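Local coordinates for 402AA LONG hypothetical molybdopterin biosynthesis MOEA protein (Pyrococcus horikoshii, PDB 1UZ5) that probably inserts molybdenum into molybdopterin, turning adenylyl-molybdopterin and molybdate into the molybdenum cofactor with release of AMP in a magnesium-dependent step, at residues G278-P286 with R346-L354. Residues are numbered along the deposited sequence; the frame is centred on the assembly and turned at random.
With SO4 (sulfate ion), chain E.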
loop_
_atom_site.group_PDB
_atom_site.type_symbol
_atom_site.label_atom_id
_atom_site.label_comp_id
_atom_site.label_asym_id
_atom_site.label_seq_id
_atom_site.Cartn_x
_atom_site.Cartn_y
_atom_site.Cartn_z
ATOM N N GLY A 278 -28.084 6.822 12.521
ATOM C CA GLY A 278 -27.717 7.186 13.870
ATOM C C GLY A 278 -26.862 6.082 14.448
ATOM O O GLY A 278 -27.185 4.901 14.312
ATOM N N ILE A 279 -25.764 6.461 15.088
ATOM C CA ILE A 279 -24.862 5.484 15.676
ATOM C C ILE A 279 -24.563 5.884 17.113
ATOM O O ILE A 279 -24.365 7.061 17.408
ATOM C CB ILE A 279 -23.539 5.404 14.874
ATOM C CG1 ILE A 279 -23.842 5.078 13.409
ATOM C CG2 ILE A 279 -22.620 4.347 15.480
ATOM C CD1 ILE A 279 -22.613 5.052 12.512
ATOM N N ALA A 280 -24.534 4.895 18.001
ATOM C CA ALA A 280 -24.274 5.136 19.414
ATOM C C ALA A 280 -22.819 5.513 19.668
ATOM O O ALA A 280 -22.104 4.828 20.401
ATOM C CB ALA A 280 -24.650 3.896 20.229
ATOM N N ILE A 281 -22.384 6.612 19.060
ATOM C CA ILE A 281 -21.014 7.082 19.226
ATOM C C ILE A 281 -20.944 8.602 19.203
ATOM O O ILE A 281 -21.908 9.275 18.838
ATOM C CB ILE A 281 -20.091 6.545 18.110
ATOM C CG1 ILE A 281 -20.618 6.995 16.744
ATOM C CG2 ILE A 281 -19.997 5.027 18.195
ATOM C CD1 ILE A 281 -19.742 6.583 15.575
ATOM N N GLN A 282 -19.788 9.129 19.595
ATOM C CA GLN A 282 -19.544 10.566 19.620
ATOM C C GLN A 282 -18.157 10.850 19.044
ATOM O O GLN A 282 -17.148 10.411 19.596
ATOM C CB GLN A 282 -19.633 11.090 21.058
ATOM C CG GLN A 282 -18.803 12.340 21.337
ATOM C CD GLN A 282 -19.127 13.485 20.399
ATOM O OE1 GLN A 282 -20.258 13.965 20.358
ATOM N NE2 GLN A 282 -18.132 13.928 19.640
ATOM N N PRO A 283 -18.089 11.589 17.921
ATOM C CA PRO A 283 -19.207 12.164 17.169
ATOM C C PRO A 283 -19.743 11.179 16.138
ATOM O O PRO A 283 -19.286 10.041 16.060
ATOM C CB PRO A 283 -18.569 13.372 16.509
ATOM C CG PRO A 283 -17.232 12.818 16.119
ATOM C CD PRO A 283 -16.804 12.058 17.370
ATOM N N GLY A 284 -20.705 11.627 15.340
ATOM C CA GLY A 284 -21.267 10.761 14.320
ATOM C C GLY A 284 -22.602 10.165 14.712
ATOM O O GLY A 284 -23.085 9.230 14.074
ATOM N N LYS A 285 -23.198 10.704 15.770
ATOM C CA LYS A 285 -24.490 10.230 16.241
ATOM C C LYS A 285 -25.497 10.132 15.094
ATOM O O LYS A 285 -26.154 9.109 14.932
ATOM C CB LYS A 285 -25.026 11.167 17.327
ATOM C CG LYS A 285 -26.430 10.842 17.810
ATOM C CD LYS A 285 -26.916 11.889 18.805
ATOM C CE LYS A 285 -28.338 11.608 19.268
ATOM N NZ LYS A 285 -28.827 12.645 20.219
ATOM N N PRO A 286 -25.622 11.193 14.275
ATOM C CA PRO A 286 -26.566 11.191 13.153
ATOM C C PRO A 286 -26.085 10.518 11.861
ATOM O O PRO A 286 -26.795 10.531 10.854
ATOM C CB PRO A 286 -26.833 12.674 12.947
ATOM C CG PRO A 286 -25.480 13.258 13.185
ATOM C CD PRO A 286 -25.011 12.527 14.431
ATOM N N ARG A 346 -21.724 7.795 26.725
ATOM C CA ARG A 346 -21.737 7.307 25.351
ATOM C C ARG A 346 -20.323 7.009 24.857
ATOM O O ARG A 346 -19.347 7.569 25.356
ATOM C CB ARG A 346 -22.402 8.339 24.435
ATOM C CG ARG A 346 -22.496 7.916 22.975
ATOM C CD ARG A 346 -23.269 8.935 22.147
ATOM N NE ARG A 346 -22.666 10.265 22.207
ATOM C CZ ARG A 346 -23.130 11.330 21.560
ATOM N NH1 ARG A 346 -24.209 11.227 20.795
ATOM N NH2 ARG A 346 -22.516 12.499 21.676
ATOM N N ARG A 347 -20.222 6.116 23.877
ATOM C CA ARG A 347 -18.937 5.737 23.300
ATOM C C ARG A 347 -18.446 6.892 22.432
ATOM O O ARG A 347 -19.111 7.267 21.467
ATOM C CB ARG A 347 -19.109 4.479 22.447
ATOM C CG ARG A 347 -17.817 3.826 22.002
ATOM C CD ARG A 347 -18.109 2.585 21.171
ATOM N NE ARG A 347 -16.920 1.763 20.969
ATOM C CZ ARG A 347 -16.264 1.145 21.946
ATOM N NH1 ARG A 347 -16.678 1.254 23.202
ATOM N NH2 ARG A 347 -15.191 0.415 21.670
ATOM N N GLN A 348 -17.290 7.458 22.767
ATOM C CA GLN A 348 -16.771 8.580 21.990
ATOM C C GLN A 348 -15.346 8.412 21.487
ATOM O O GLN A 348 -14.538 7.707 22.086
ATOM C CB GLN A 348 -16.853 9.872 22.804
ATOM C CG GLN A 348 -15.892 9.931 23.972
ATOM C CD GLN A 348 -15.831 11.310 24.593
ATOM O OE1 GLN A 348 -16.843 11.845 25.046
ATOM N NE2 GLN A 348 -14.637 11.895 24.621
ATOM N N PHE A 349 -15.052 9.081 20.377
ATOM C CA PHE A 349 -13.727 9.043 19.773
ATOM C C PHE A 349 -13.128 10.443 19.820
ATOM O O PHE A 349 -13.596 11.358 19.145
ATOM C CB PHE A 349 -13.814 8.547 18.330
ATOM C CG PHE A 349 -14.363 7.160 18.207
ATOM C CD1 PHE A 349 -15.726 6.921 18.362
ATOM C CD2 PHE A 349 -13.516 6.084 17.967
ATOM C CE1 PHE A 349 -16.238 5.628 18.281
ATOM C CE2 PHE A 349 -14.017 4.785 17.884
ATOM C CZ PHE A 349 -15.382 4.557 18.041
ATOM N N LEU A 350 -12.087 10.591 20.631
ATOM C CA LEU A 350 -11.415 11.866 20.823
ATOM C C LEU A 350 -10.280 12.148 19.843
ATOM O O LEU A 350 -9.302 11.401 19.777
ATOM C CB LEU A 350 -10.864 11.936 22.249
ATOM C CG LEU A 350 -9.980 13.133 22.596
ATOM C CD1 LEU A 350 -10.813 14.400 22.568
ATOM C CD2 LEU A 350 -9.355 12.937 23.968
ATOM N N PRO A 351 -10.399 13.233 19.064
ATOM C CA PRO A 351 -9.348 13.582 18.106
ATOM C C PRO A 351 -8.124 14.016 18.903
ATOM O O PRO A 351 -8.250 14.763 19.872
ATOM C CB PRO A 351 -9.959 14.748 17.332
ATOM C CG PRO A 351 -11.429 14.482 17.413
ATOM C CD PRO A 351 -11.594 14.066 18.850
ATOM N N VAL A 352 -6.946 13.549 18.508
ATOM C CA VAL A 352 -5.732 13.921 19.220
ATOM C C VAL A 352 -4.610 14.309 18.273
ATOM O O VAL A 352 -4.622 13.961 17.091
ATOM C CB VAL A 352 -5.213 12.768 20.110
ATOM C CG1 VAL A 352 -6.305 12.306 21.055
ATOM C CG2 VAL A 352 -4.728 11.616 19.240
ATOM N N LYS A 353 -3.644 15.046 18.810
ATOM C CA LYS A 353 -2.480 15.468 18.055
ATOM C C LYS A 353 -1.301 14.707 18.646
ATOM O O LYS A 353 -1.127 14.674 19.864
ATOM C CB LYS A 353 -2.241 16.970 18.214
ATOM C CG LYS A 353 -1.041 17.470 17.423
ATOM C CD LYS A 353 -0.709 18.914 17.745
ATOM C CE LYS A 353 0.458 19.391 16.896
ATOM N NZ LYS A 353 1.626 18.472 17.007
ATOM N N LEU A 354 -0.500 14.087 17.792
ATOM C CA LEU A 354 0.648 13.340 18.269
ATOM C C LEU A 354 1.893 14.209 18.244
ATOM O O LEU A 354 2.356 14.616 17.181
ATOM C CB LEU A 354 0.863 12.093 17.413
ATOM C CG LEU A 354 -0.273 11.071 17.457
ATOM C CD1 LEU A 354 0.055 9.903 16.547
ATOM C CD2 LEU A 354 -0.480 10.595 18.885
HETATM S S SO4 E . -22.634 13.972 17.834
HETATM O O1 SO4 E . -23.412 14.213 19.239
HETATM O O2 SO4 E . -23.645 14.156 16.813
HETATM O O3 SO4 E . -21.639 14.809 17.719
HETATM O O4 SO4 E . -22.277 12.580 17.901
#
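The guanidinium of Arg346 lies over the backbone of Ile281 and Gln282: Ile281 O stands 3.3 Å above one face, nearer its border than its centre, and Gln282 CA lies over the same face. At its edge, near the plane, come SO4 O1 and CD of the extended Lys285 chain, the latter 3.4 Å from Arg346 NH1. A bend at chi3 (58°) folds the arginine back over this backbone, and NH2 turns to the sulfate, Arg346 NH2 to SO4 O1 being 3.1 Å; the NH1 bond to the same oxygen is weak. Lys285 N donates to SO4 O4 at 3.0 Å, so both segments grip the anion, probably acquired from the crystallisation liquor. The Gln282 side chain passes obliquely by that of Arg346, its amide plane turned 56° from the guanidinium; its OE1 comes near Arg346 NH2, but the angle is too poor for a hydrogen bond. The Phe349 ring is met at its edge, in plane, by Ile281 CG2, which lies 3.8 Å from Phe349 CE1, and by Gln282 O. Phe378 packs edge-to-face with this ring, which also touches helices 9-18 and 304-322.

The backbones pair in parallel, the short, weakly bonded strand 281-282 alongside strand 347-354 with Gln282 opposite Gln348, joining the probable molybdopterin-binding domain to the sheet of the C-terminal MoeA region (domain IV). Phe349 N donates to Gln282 O at 2.6 Å in a nearly straight bond (164°), while the bond from Gln282 N to Arg347 O is weak. Gln282 and Gln348 run side by side on one face of this pairing, Gln282 CG 3.5 Å from Gln348 CB; Ile281 and Arg347 start out on the other. The peptide before Pro283 is cis, and Pro283 CD lies 3.7 Å from Phe349 O. Arg347 carries its charged end away to salt bridges with Glu380 and Glu383.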